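Local coordinates for protein fructose-bisphosphate aldolase class I (PDB 1W8S) that belongs to the DeoC/LacD family of aldolases and folds as a TIM barrel, with 1,6-di-O-phosphono-beta-D-fructofuranose held in its pocket, at residues A22-I27 and V59-I64; K78-T83 and V109-Y114; N87-S92 and P115-E120; V153-P158 and K177-G182. The protein carries 2 engineered substitutions. One frame throughout, in Å; residues are numbered along the deposited sequence.

Interaction 1 (A22-I27 and V59-I64). With FBP (1,6-di-O-phosphono-beta-D-fructofuranose), chain O.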
# COMPACT_ATOMS: atom_id res chain seq x y z
N ALA E 22 -5.64 -1.33 -32.72
CA ALA E 22 -4.97 -1.31 -31.43
C ALA E 22 -3.57 -0.75 -31.61
O ALA E 22 -2.85 -1.18 -32.49
CB ALA E 22 -4.90 -2.71 -30.87
N TYR E 23 -3.19 0.19 -30.77
CA TYR E 23 -1.92 0.84 -30.88
C TYR E 23 -1.34 1.24 -29.52
O TYR E 23 -0.75 2.31 -29.38
CB TYR E 23 -2.05 2.06 -31.75
CG TYR E 23 -0.76 2.67 -32.20
CD1 TYR E 23 0.14 1.93 -32.96
CD2 TYR E 23 -0.46 4.00 -31.94
CE1 TYR E 23 1.32 2.50 -33.45
CE2 TYR E 23 0.72 4.59 -32.43
CZ TYR E 23 1.61 3.82 -33.17
OH TYR E 23 2.76 4.36 -33.66
N ASP E 24 -1.50 0.36 -28.53
CA ASP E 24 -0.80 0.51 -27.24
C ASP E 24 0.55 -0.17 -27.23
O ASP E 24 1.22 -0.20 -26.20
CB ASP E 24 -1.64 0.03 -26.03
CG ASP E 24 -2.15 -1.40 -26.18
OD1 ASP E 24 -2.36 -1.85 -27.34
OD2 ASP E 24 -2.42 -2.14 -25.20
N HIS E 25 0.99 -0.68 -28.37
CA HIS E 25 2.14 -1.57 -28.42
C HIS E 25 3.43 -0.86 -28.03
O HIS E 25 4.35 -1.49 -27.52
CB HIS E 25 2.26 -2.18 -29.81
CG HIS E 25 1.05 -2.97 -30.22
ND1 HIS E 25 -0.21 -2.42 -30.30
CD2 HIS E 25 0.93 -4.26 -30.61
CE1 HIS E 25 -1.07 -3.35 -30.69
NE2 HIS E 25 -0.40 -4.48 -30.90
N GLY E 26 3.51 0.45 -28.24
CA GLY E 26 4.72 1.18 -27.90
C GLY E 26 5.17 1.01 -26.45
O GLY E 26 6.34 1.05 -26.16
N ILE E 27 4.22 0.86 -25.53
CA ILE E 27 4.54 0.58 -24.14
C ILE E 27 4.55 -0.92 -23.86
O ILE E 27 5.50 -1.42 -23.32
CB ILE E 27 3.65 1.40 -23.14
CG1 ILE E 27 4.23 1.25 -21.70
CG2 ILE E 27 2.26 0.93 -23.15
CD1 ILE E 27 3.61 2.13 -20.64
N VAL E 59 -7.12 2.37 -30.25
CA VAL E 59 -6.78 2.27 -28.84
C VAL E 59 -5.41 2.95 -28.65
O VAL E 59 -4.43 2.51 -29.26
CB VAL E 59 -6.66 0.80 -28.40
CG1 VAL E 59 -6.34 0.68 -26.93
CG2 VAL E 59 -7.95 0.04 -28.71
N PHE E 60 -5.36 4.03 -27.86
CA PHE E 60 -4.12 4.76 -27.58
C PHE E 60 -3.90 4.82 -26.05
O PHE E 60 -4.86 4.89 -25.30
CB PHE E 60 -4.20 6.22 -28.02
CG PHE E 60 -4.14 6.48 -29.52
CD1 PHE E 60 -3.79 5.51 -30.45
CD2 PHE E 60 -4.40 7.77 -29.99
CE1 PHE E 60 -3.74 5.80 -31.79
CE2 PHE E 60 -4.33 8.08 -31.32
CZ PHE E 60 -4.01 7.10 -32.23
N GLN E 61 -2.63 4.84 -25.64
CA GLN E 61 -2.26 5.28 -24.28
C GLN E 61 -2.38 6.80 -24.22
O GLN E 61 -2.42 7.48 -25.25
CB GLN E 61 -0.82 4.89 -23.93
CG GLN E 61 -0.48 3.43 -24.07
CD GLN E 61 -0.92 2.61 -22.89
OE1 GLN E 61 -1.17 3.14 -21.79
NE2 GLN E 61 -0.98 1.30 -23.10
N ARG E 62 -2.41 7.34 -23.01
CA ARG E 62 -2.65 8.75 -22.79
C ARG E 62 -1.70 9.69 -23.49
O ARG E 62 -2.11 10.73 -23.92
CB ARG E 62 -2.63 9.07 -21.29
CG ARG E 62 -1.23 8.92 -20.62
CD ARG E 62 -1.14 9.53 -19.21
NE ARG E 62 -1.65 10.90 -19.20
CZ ARG E 62 -2.24 11.46 -18.14
NH1 ARG E 62 -2.34 10.81 -16.99
NH2 ARG E 62 -2.70 12.69 -18.22
N GLY E 63 -0.45 9.31 -23.64
CA GLY E 63 0.55 10.22 -24.21
C GLY E 63 0.34 10.40 -25.71
O GLY E 63 0.48 11.48 -26.25
N ILE E 64 0.05 9.29 -26.39
CA ILE E 64 -0.28 9.31 -27.79
C ILE E 64 -1.61 10.02 -28.03
O ILE E 64 -1.73 10.78 -28.96
CB ILE E 64 -0.35 7.86 -28.38
CG1 ILE E 64 0.96 7.10 -28.18
CG2 ILE E 64 -0.79 7.88 -29.84
CD1 ILE E 64 2.11 7.64 -28.85
P1 FBP O . -2.44 -7.18 -31.59
O1P FBP O . -1.18 -6.65 -32.16
O2P FBP O . -3.56 -7.49 -32.62
O3P FBP O . -2.24 -8.45 -30.76
O1 FBP O . -3.01 -6.04 -30.63
C1 FBP O . -4.14 -6.27 -29.83
C2 FBP O . -3.71 -6.30 -28.35
O2 FBP O . -4.85 -6.61 -27.51
C3 FBP O . -3.06 -5.00 -27.86
O3 FBP O . -3.97 -3.96 -27.55
C4 FBP O . -2.29 -5.52 -26.64
O4 FBP O . -1.19 -4.71 -26.24
C5 FBP O . -1.78 -6.86 -27.15
O5 FBP O . -2.74 -7.33 -28.11
C6 FBP O . -1.62 -7.84 -26.00
O6 FBP O . -1.24 -9.10 -26.52
P2 FBP O . 0.10 -9.85 -26.02
O4P FBP O . 0.68 -10.55 -27.23
O5P FBP O . 1.04 -8.83 -25.37
O6P FBP O . -0.25 -11.00 -25.06
O HOH W 1 -0.62 4.26 -27.50

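Interaction 2 (K78-T83 and V109-Y114)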
# COMPACT_ATOMS: atom_id res chain seq x y z
N LYS E 78 -6.60 3.49 -23.44
CA LYS E 78 -6.03 2.39 -22.69
C LYS E 78 -5.38 2.96 -21.43
O LYS E 78 -4.38 3.68 -21.54
CB LYS E 78 -4.96 1.71 -23.55
CG LYS E 78 -4.22 0.55 -22.89
CD LYS E 78 -5.17 -0.41 -22.31
CE LYS E 78 -4.49 -1.71 -21.86
NZ LYS E 78 -3.13 -1.55 -21.41
N LEU E 79 -5.97 2.69 -20.28
CA LEU E 79 -5.61 3.42 -19.04
C LEU E 79 -4.37 2.89 -18.36
O LEU E 79 -3.66 3.66 -17.73
CB LEU E 79 -6.76 3.42 -18.01
CG LEU E 79 -8.05 4.07 -18.48
CD1 LEU E 79 -9.16 3.63 -17.54
CD2 LEU E 79 -7.92 5.56 -18.46
N ASN E 80 -4.12 1.58 -18.43
CA ASN E 80 -2.98 1.01 -17.75
C ASN E 80 -1.92 0.65 -18.76
O ASN E 80 -2.05 0.97 -19.93
CB ASN E 80 -3.32 -0.14 -16.76
CG ASN E 80 -4.12 -1.30 -17.36
OD1 ASN E 80 -4.63 -1.23 -18.47
ND2 ASN E 80 -4.29 -2.35 -16.56
N GLY E 81 -0.84 0.03 -18.33
CA GLY E 81 0.20 -0.38 -19.26
C GLY E 81 1.41 -0.84 -18.52
O GLY E 81 1.73 -0.36 -17.42
N LYS E 82 2.05 -1.88 -19.07
CA LYS E 82 3.28 -2.45 -18.55
C LYS E 82 4.20 -2.75 -19.73
O LYS E 82 3.77 -2.70 -20.87
CB LYS E 82 3.02 -3.73 -17.75
CG LYS E 82 2.49 -4.93 -18.56
CD LYS E 82 2.66 -6.26 -17.85
CE LYS E 82 4.02 -6.89 -18.06
NZ LYS E 82 4.27 -7.42 -19.47
N THR E 83 5.44 -3.12 -19.44
CA THR E 83 6.43 -3.44 -20.45
C THR E 83 6.77 -4.90 -20.43
O THR E 83 6.54 -5.59 -19.42
CB THR E 83 7.75 -2.65 -20.23
OG1 THR E 83 8.42 -3.15 -19.07
CG2 THR E 83 7.47 -1.21 -19.91
N VAL E 109 -12.99 3.67 -22.39
CA VAL E 109 -11.73 3.38 -21.72
C VAL E 109 -11.47 1.89 -21.71
O VAL E 109 -12.40 1.06 -21.70
CB VAL E 109 -11.64 3.94 -20.28
CG1 VAL E 109 -11.55 5.47 -20.31
CG2 VAL E 109 -12.79 3.47 -19.42
N GLY E 110 -10.19 1.56 -21.73
CA GLY E 110 -9.72 0.19 -21.67
C GLY E 110 -8.83 -0.06 -20.49
O GLY E 110 -8.08 0.80 -20.05
N TYR E 111 -8.90 -1.26 -19.97
CA TYR E 111 -8.10 -1.66 -18.82
C TYR E 111 -7.76 -3.16 -18.90
O TYR E 111 -8.65 -4.00 -19.03
CB TYR E 111 -8.81 -1.36 -17.49
CG TYR E 111 -7.94 -1.49 -16.26
CD1 TYR E 111 -7.15 -0.44 -15.82
CD2 TYR E 111 -7.91 -2.69 -15.49
CE1 TYR E 111 -6.37 -0.55 -14.66
CE2 TYR E 111 -7.13 -2.81 -14.38
CZ TYR E 111 -6.34 -1.76 -13.97
OH TYR E 111 -5.59 -1.90 -12.83
N THR E 112 -6.47 -3.45 -18.85
CA THR E 112 -5.99 -4.84 -18.86
C THR E 112 -5.99 -5.48 -17.49
O THR E 112 -5.56 -4.87 -16.49
CB THR E 112 -4.58 -4.90 -19.47
OG1 THR E 112 -4.67 -4.49 -20.84
CG2 THR E 112 -4.09 -6.33 -19.55
N ILE E 113 -6.50 -6.72 -17.43
CA ILE E 113 -6.36 -7.52 -16.22
C ILE E 113 -5.65 -8.82 -16.57
O ILE E 113 -5.78 -9.30 -17.71
CB ILE E 113 -7.70 -7.79 -15.54
CG1 ILE E 113 -8.68 -8.53 -16.48
CG2 ILE E 113 -8.32 -6.51 -15.02
CD1 ILE E 113 -9.92 -9.04 -15.81
N TYR E 114 -4.89 -9.34 -15.61
CA TYR E 114 -4.19 -10.63 -15.74
C TYR E 114 -4.66 -11.59 -14.63
O TYR E 114 -3.97 -11.80 -13.62
CB TYR E 114 -2.67 -10.48 -15.67
CG TYR E 114 -2.10 -9.51 -16.66
CD1 TYR E 114 -2.21 -9.71 -18.00
CD2 TYR E 114 -1.41 -8.36 -16.22
CE1 TYR E 114 -1.66 -8.79 -18.92
CE2 TYR E 114 -0.88 -7.44 -17.14
CZ TYR E 114 -1.01 -7.66 -18.47
OH TYR E 114 -0.46 -6.77 -19.36
O HOH W 2 -1.28 -3.92 -19.63

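Interaction 3 (N87-S92 and P115-E120)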
# COMPACT_ATOMS: atom_id res chain seq x y z
N ASN E 87 9.89 -8.47 -15.29
CA ASN E 87 9.99 -9.88 -14.98
C ASN E 87 9.11 -10.36 -13.82
O ASN E 87 9.11 -11.55 -13.52
CB ASN E 87 11.43 -10.21 -14.59
CG ASN E 87 12.25 -10.63 -15.75
OD1 ASN E 87 11.71 -10.99 -16.81
ND2 ASN E 87 13.57 -10.61 -15.58
N GLY E 88 8.42 -9.49 -13.12
CA GLY E 88 7.61 -9.97 -11.99
C GLY E 88 6.30 -10.71 -12.33
O GLY E 88 6.00 -11.07 -13.48
N GLU E 89 5.51 -10.93 -11.28
CA GLU E 89 4.15 -11.45 -11.48
C GLU E 89 3.44 -10.35 -12.27
O GLU E 89 3.59 -9.16 -11.95
CB GLU E 89 3.47 -11.83 -10.14
CG GLU E 89 3.64 -13.34 -9.71
CD GLU E 89 3.10 -14.40 -10.68
OE1 GLU E 89 1.91 -14.45 -10.96
OE2 GLU E 89 3.86 -15.30 -11.16
N PRO E 90 2.73 -10.71 -13.34
CA PRO E 90 2.19 -9.72 -14.27
C PRO E 90 1.29 -8.71 -13.60
O PRO E 90 0.38 -9.09 -12.90
CB PRO E 90 1.37 -10.55 -15.26
CG PRO E 90 1.94 -11.90 -15.17
CD PRO E 90 2.43 -12.07 -13.80
N VAL E 91 1.56 -7.44 -13.85
CA VAL E 91 0.77 -6.38 -13.26
C VAL E 91 0.83 -5.17 -14.17
O VAL E 91 1.87 -4.87 -14.75
CB VAL E 91 1.26 -6.08 -11.84
CG1 VAL E 91 2.60 -5.42 -11.87
CG2 VAL E 91 0.24 -5.24 -11.07
N SER E 92 -0.29 -4.50 -14.32
CA SER E 92 -0.40 -3.32 -15.18
C SER E 92 -1.28 -2.30 -14.44
O SER E 92 -2.44 -2.60 -14.18
CB SER E 92 -1.04 -3.70 -16.50
OG SER E 92 -1.03 -2.60 -17.43
N PRO E 115 -5.84 -12.16 -14.80
CA PRO E 115 -6.32 -13.19 -13.87
C PRO E 115 -5.30 -14.28 -13.68
O PRO E 115 -4.61 -14.68 -14.64
CB PRO E 115 -7.58 -13.70 -14.54
CG PRO E 115 -8.04 -12.60 -15.38
CD PRO E 115 -6.81 -11.88 -15.84
N GLY E 116 -5.16 -14.73 -12.45
CA GLY E 116 -4.16 -15.72 -12.07
C GLY E 116 -2.87 -15.11 -11.53
O GLY E 116 -2.16 -15.76 -10.76
N SER E 117 -2.55 -13.89 -11.93
CA SER E 117 -1.30 -13.27 -11.50
C SER E 117 -1.25 -13.20 -9.97
O SER E 117 -2.28 -13.04 -9.31
CB SER E 117 -1.15 -11.87 -12.08
OG SER E 117 0.00 -11.26 -11.55
N GLY E 118 -0.05 -13.31 -9.41
CA GLY E 118 0.20 -12.99 -8.01
C GLY E 118 -0.34 -11.61 -7.64
O GLY E 118 -0.66 -11.34 -6.47
N PHE E 119 -0.43 -10.73 -8.63
CA PHE E 119 -0.97 -9.38 -8.43
C PHE E 119 -2.40 -9.23 -8.93
O PHE E 119 -2.86 -8.10 -9.16
CB PHE E 119 -0.10 -8.38 -9.17
CG PHE E 119 1.12 -7.93 -8.41
CD1 PHE E 119 2.39 -8.10 -8.96
CD2 PHE E 119 1.01 -7.25 -7.18
CE1 PHE E 119 3.54 -7.63 -8.29
CE2 PHE E 119 2.14 -6.77 -6.50
CZ PHE E 119 3.42 -6.95 -7.06
N GLU E 120 -3.12 -10.34 -9.10
CA GLU E 120 -4.50 -10.34 -9.55
C GLU E 120 -5.29 -9.28 -8.77
O GLU E 120 -5.97 -8.44 -9.37
CB GLU E 120 -5.13 -11.74 -9.29
CG GLU E 120 -6.60 -11.84 -9.42
CD GLU E 120 -7.06 -13.30 -9.34
OE1 GLU E 120 -6.84 -14.04 -10.33
OE2 GLU E 120 -7.59 -13.68 -8.27

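Interaction 4 (V153-P158 and K177-G182). With FBP (1,6-di-O-phosphono-beta-D-fructofuranose), chain O.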
# COMPACT_ATOMS: atom_id res chain seq x y z
N VAL E 153 -0.81 -21.92 -17.94
CA VAL E 153 0.28 -22.45 -18.81
C VAL E 153 0.01 -22.32 -20.32
O VAL E 153 0.90 -22.57 -21.13
CB VAL E 153 0.61 -23.96 -18.49
CG1 VAL E 153 1.11 -24.13 -17.05
CG2 VAL E 153 -0.55 -24.88 -18.73
N ASN E 154 -1.22 -22.03 -20.71
CA ASN E 154 -1.56 -21.91 -22.12
C ASN E 154 -2.67 -20.87 -22.25
O ASN E 154 -3.84 -21.15 -21.99
CB ASN E 154 -1.97 -23.26 -22.68
CG ASN E 154 -2.47 -23.19 -24.12
OD1 ASN E 154 -2.32 -22.18 -24.79
ND2 ASN E 154 -3.08 -24.30 -24.59
N GLU E 155 -2.28 -19.65 -22.59
CA GLU E 155 -3.21 -18.55 -22.64
C GLU E 155 -4.35 -18.68 -23.66
O GLU E 155 -5.34 -17.98 -23.54
CB GLU E 155 -2.47 -17.24 -22.89
CG GLU E 155 -1.61 -16.83 -21.71
CD GLU E 155 -0.87 -15.53 -21.92
OE1 GLU E 155 -1.37 -14.65 -22.65
OE2 GLU E 155 0.21 -15.38 -21.34
N THR E 156 -4.19 -19.55 -24.66
CA THR E 156 -5.24 -19.76 -25.66
C THR E 156 -5.96 -21.09 -25.48
O THR E 156 -6.74 -21.48 -26.31
CB THR E 156 -4.67 -19.66 -27.09
OG1 THR E 156 -3.62 -20.61 -27.28
CG2 THR E 156 -4.02 -18.30 -27.35
N ALA E 157 -5.75 -21.77 -24.36
CA ALA E 157 -6.54 -22.96 -24.05
C ALA E 157 -8.02 -22.61 -23.95
O ALA E 157 -8.36 -21.55 -23.48
CB ALA E 157 -6.08 -23.58 -22.75
N PRO E 158 -8.90 -23.50 -24.41
CA PRO E 158 -10.35 -23.21 -24.42
C PRO E 158 -10.88 -22.72 -23.07
O PRO E 158 -11.59 -21.74 -23.02
CB PRO E 158 -10.96 -24.56 -24.80
CG PRO E 158 -9.95 -25.21 -25.63
CD PRO E 158 -8.62 -24.83 -24.99
N LYS E 177 -12.06 -7.68 -24.55
CA LYS E 177 -11.08 -8.15 -25.50
C LYS E 177 -10.43 -9.38 -24.92
O LYS E 177 -10.00 -9.35 -23.77
CB LYS E 177 -10.04 -7.07 -25.75
CG LYS E 177 -8.85 -7.52 -26.56
CD LYS E 177 -8.04 -6.32 -27.15
CE LYS E 177 -7.37 -5.45 -26.08
NZ LYS E 177 -6.20 -4.66 -26.57
N ILE E 178 -10.43 -10.47 -25.66
CA ILE E 178 -9.83 -11.73 -25.22
C ILE E 178 -9.10 -12.40 -26.38
O ILE E 178 -9.33 -12.04 -27.54
CB ILE E 178 -10.90 -12.70 -24.64
CG1 ILE E 178 -11.89 -13.13 -25.72
CG2 ILE E 178 -11.61 -12.08 -23.43
CD1 ILE E 178 -12.92 -14.10 -25.25
N LYS E 179 -8.26 -13.37 -26.07
CA LYS E 179 -7.49 -14.11 -27.07
C LYS E 179 -8.35 -15.18 -27.75
O LYS E 179 -9.24 -15.76 -27.14
CB LYS E 179 -6.25 -14.77 -26.41
CG LYS E 179 -5.23 -13.71 -25.90
CD LYS E 179 -3.85 -14.27 -25.55
CE LYS E 179 -2.83 -13.11 -25.46
NZ LYS E 179 -1.42 -13.52 -25.12
N TYR E 180 -8.05 -15.44 -29.00
CA TYR E 180 -8.70 -16.48 -29.76
C TYR E 180 -8.16 -17.86 -29.36
O TYR E 180 -6.96 -18.02 -29.13
CB TYR E 180 -8.44 -16.23 -31.26
CG TYR E 180 -9.22 -17.11 -32.20
CD1 TYR E 180 -10.58 -17.35 -32.00
CD2 TYR E 180 -8.62 -17.67 -33.32
CE1 TYR E 180 -11.30 -18.16 -32.86
CE2 TYR E 180 -9.35 -18.49 -34.20
CZ TYR E 180 -10.69 -18.73 -33.95
OH TYR E 180 -11.44 -19.53 -34.80
N THR E 181 -9.07 -18.85 -29.27
CA THR E 181 -8.69 -20.23 -29.00
C THR E 181 -8.12 -20.98 -30.21
O THR E 181 -7.54 -22.06 -30.05
CB THR E 181 -9.90 -21.03 -28.48
OG1 THR E 181 -11.02 -20.91 -29.40
CG2 THR E 181 -10.36 -20.45 -27.11
N GLY E 182 -8.31 -20.44 -31.41
CA GLY E 182 -7.86 -21.12 -32.63
C GLY E 182 -8.95 -21.93 -33.33
O GLY E 182 -8.68 -22.57 -34.35
P1 FBP O . -2.44 -7.18 -31.59
O1P FBP O . -1.18 -6.65 -32.16
O2P FBP O . -3.56 -7.49 -32.62
O3P FBP O . -2.24 -8.45 -30.76
O1 FBP O . -3.01 -6.04 -30.63
C1 FBP O . -4.14 -6.27 -29.83
C2 FBP O . -3.71 -6.30 -28.35
O2 FBP O . -4.85 -6.61 -27.51
C3 FBP O . -3.06 -5.00 -27.86
O3 FBP O . -3.97 -3.96 -27.55
C4 FBP O . -2.29 -5.52 -26.64
O4 FBP O . -1.19 -4.71 -26.24
C5 FBP O . -1.78 -6.86 -27.15
O5 FBP O . -2.74 -7.33 -28.11
C6 FBP O . -1.62 -7.84 -26.00
O6 FBP O . -1.24 -9.10 -26.52
P2 FBP O . 0.10 -9.85 -26.02
O4P FBP O . 0.68 -10.55 -27.23
O5P FBP O . 1.04 -8.83 -25.37
O6P FBP O . -0.25 -11.00 -25.06

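Interaction 1 (A22-I27 and V59-I64)
The Tyr23 and Phe60 rings meet at a slant, planes turned by 61° and Tyr23 CD2 lying 3.7 Å from Phe60 CE1. Ile64 fills the corner between them: its CG2 sits over the centre of one Phe60 face and beside the edge of the Tyr23 ring. Next to this apolar patch Ala22 and Val59 pair as parallel strands, and the bond from Tyr23 N to Val59 O (3.0 Å, 131° at the hydrogen) is weak. Past this bond a water links the two main chains, donating to Tyr23 O at 2.7 Å and accepting from Gln61 N at 2.8 Å. On the ligand side, Asp24 accepts from FBP O3 on OD1 (2.7 Å) and from FBP O4 on OD2 (3.0 Å). His25 NE2 donates to FBP O1P at 2.6 Å, the oxygen lying near the ring plane. Farther out, Trp235 meets His25 edge-to-face, while Tyr23 OH is bonded to Ser40 O and to Arg166 of the second subunit. Direct backbone pairing across the contact is thus slight, one weak bond and a water, which implies that the rings and Ile64 carry the packing while the Asp24 carboxylate and His25 imidazole are directed to the hydroxyls and phosphate of FBP.

Interaction 2 (K78-T83 and V109-Y114)
Asn80 lays its amide flat over Tyr111 and, with the same group, bonds to the backbone N and O of Thr112. Its CG stands between backbone N and carbonyl carbon (chi1 54°), which turns the amide across to the other strand. There OD1 accepts from Thr112 N at 2.9 Å, the donor lying on a lone pair in the carbonyl plane, while ND2 gives to Thr112 O at 2.8 Å with that oxygen in the amide plane. Amide and phenol ring are stacked, their planes 12° apart and ND2 3.2 Å above the ring centre. Two bonds and a ring face thus fix the rotation of the amide, whose ND2 also reaches Ser92 O. The side chain takes over the pairing that the backbones began one step earlier, where Leu79 N bonds to Gly110 O at 2.8 Å.

Lys78 leaves its strand with CG anti to the backbone N (chi1 178°), then bends at chi2 and chi4. The bends bring CE to 3.0 Å from Thr112 OG1, a close approach, and fold NZ back to donate to Asn80 O (3.1 Å) from above the carbonyl plane. Thr112 OG1 itself bonds to Glu144.

Leu79 packs its CD1 against Val109 CB at 3.7 Å and sets CB at the Tyr111 ring edge. Helix 120-137 covers Leu79 and Tyr111 with Ile130 and takes the Tyr111 hydroxyl on Glu126; helix 98-103 touches Leu79 and Val109, and strand 141-145 continues the barrel beyond strand 108-113.

Interaction 3 (N87-S92 and P115-E120)
Glu89 curls its carboxylate over the backbone of the 115-120 loop, while Phe119 reaches across to the main chain of Glu89 and the side chain of Val91. The bend of Glu89 lies at chi2 (-59°); it brings OE1 to 2.7 Å from Gly118 N. That bond is nearly straight (170° at the hydrogen) and meets OE1 on its anti side, 20° out of the carboxylate plane.

Between these two side chains stands Ser117. Its OG donates to Pro90 O at 2.6 Å, and also lies 3.4 Å from Pro90 CD, so the hydroxyl sits close alongside the proline. The same oxygen accepts from Phe119 N at 3.0 Å, which makes an ST turn inside the type I turn from Ser117 to Glu120.

The Phe119 ring presents an edge to Glu89, with CD1 3.4 Å from Glu89 O and that oxygen near the ring plane. Val91 crosses the root of the ring obliquely, its CG2 3.7 Å from Phe119 CB. Trp121 of the second subunit meets Phe119 edge-to-face. Glu120 turns away from the 87-92 loop: its OE1 takes Gly116 N at 2.8 Å and bonds to Thr83 OG1 of the third subunit.

Phe119 occupies the N-cap position of helix 120-137. Two bonds tie the turn before this helix to the 87-92 loop, one from an amide to the Glu89 carboxylate and one from the Ser117 hydroxyl, which also serves the turn from within. The negative charge of Glu89 so near the amino end of the helix is probably favourable.

Interaction 4 (V153-P158 and K177-G182)
Glu155 and Lys179 form a salt bridge between the loop that leads into helix 158-171 and the segment made of strand 175-179 and the residues that follow it, within one beta-alpha-beta unit of the TIM barrel. The polar grip is strong here. Lys179 runs straight beyond CG, and its NZ reaches Glu155 OE1 at 2.7 Å, on the syn side but 33° out of the carboxylate plane. NZ also donates to FBP O6P at 2.8 Å, so one ammonium group joins carboxylate and phosphate. Glu155 OE2 pairs with Arg148, a second partner that would hold the carboxylate in position. Two residues earlier in the strand, Lys177 NZ donates to FBP O2 at 2.6 Å.

On the threonine side the chains come just as close, but no hydrogen bond crosses. Thr156 O is 3.5 Å from Thr181 CA in a CA-H...O contact with 144° at the hydrogen, and Thr156 CG2 lies 3.4 Å from Tyr180 O. On the exposed side, Thr181 CG2 approaches Pro158 CA at 3.9 Å, while Thr181 OG1 bonds to Thr186. The loop keeps its shape through an Asx turn: Asn154 OD1 accepts from both N and OG1 of Thr156, each at 3.2 Å.

In the fold
Interactions 1 and 2 lie in the buried barrel and share its sheet: strands 57-60 and 75-81 are neighbours, and Phe60 O meets Lys78 N. Interactions 3 and 4 are only partly buried: 3 joins two loops, 4 a loop to the strand 175-179 segment. Interaction 3 links the loops that follow the two strands of interaction 2, and the segments of the two contacts alternate in sequence. The ligand connects interactions 1 and 4, which lie about 23 Å apart between centres, on opposite sides of the chain's centre. Ring packing marks interaction 1, a stacked amide interaction 2, side-chain to main-chain bonds interaction 3 and paired charges interaction 4.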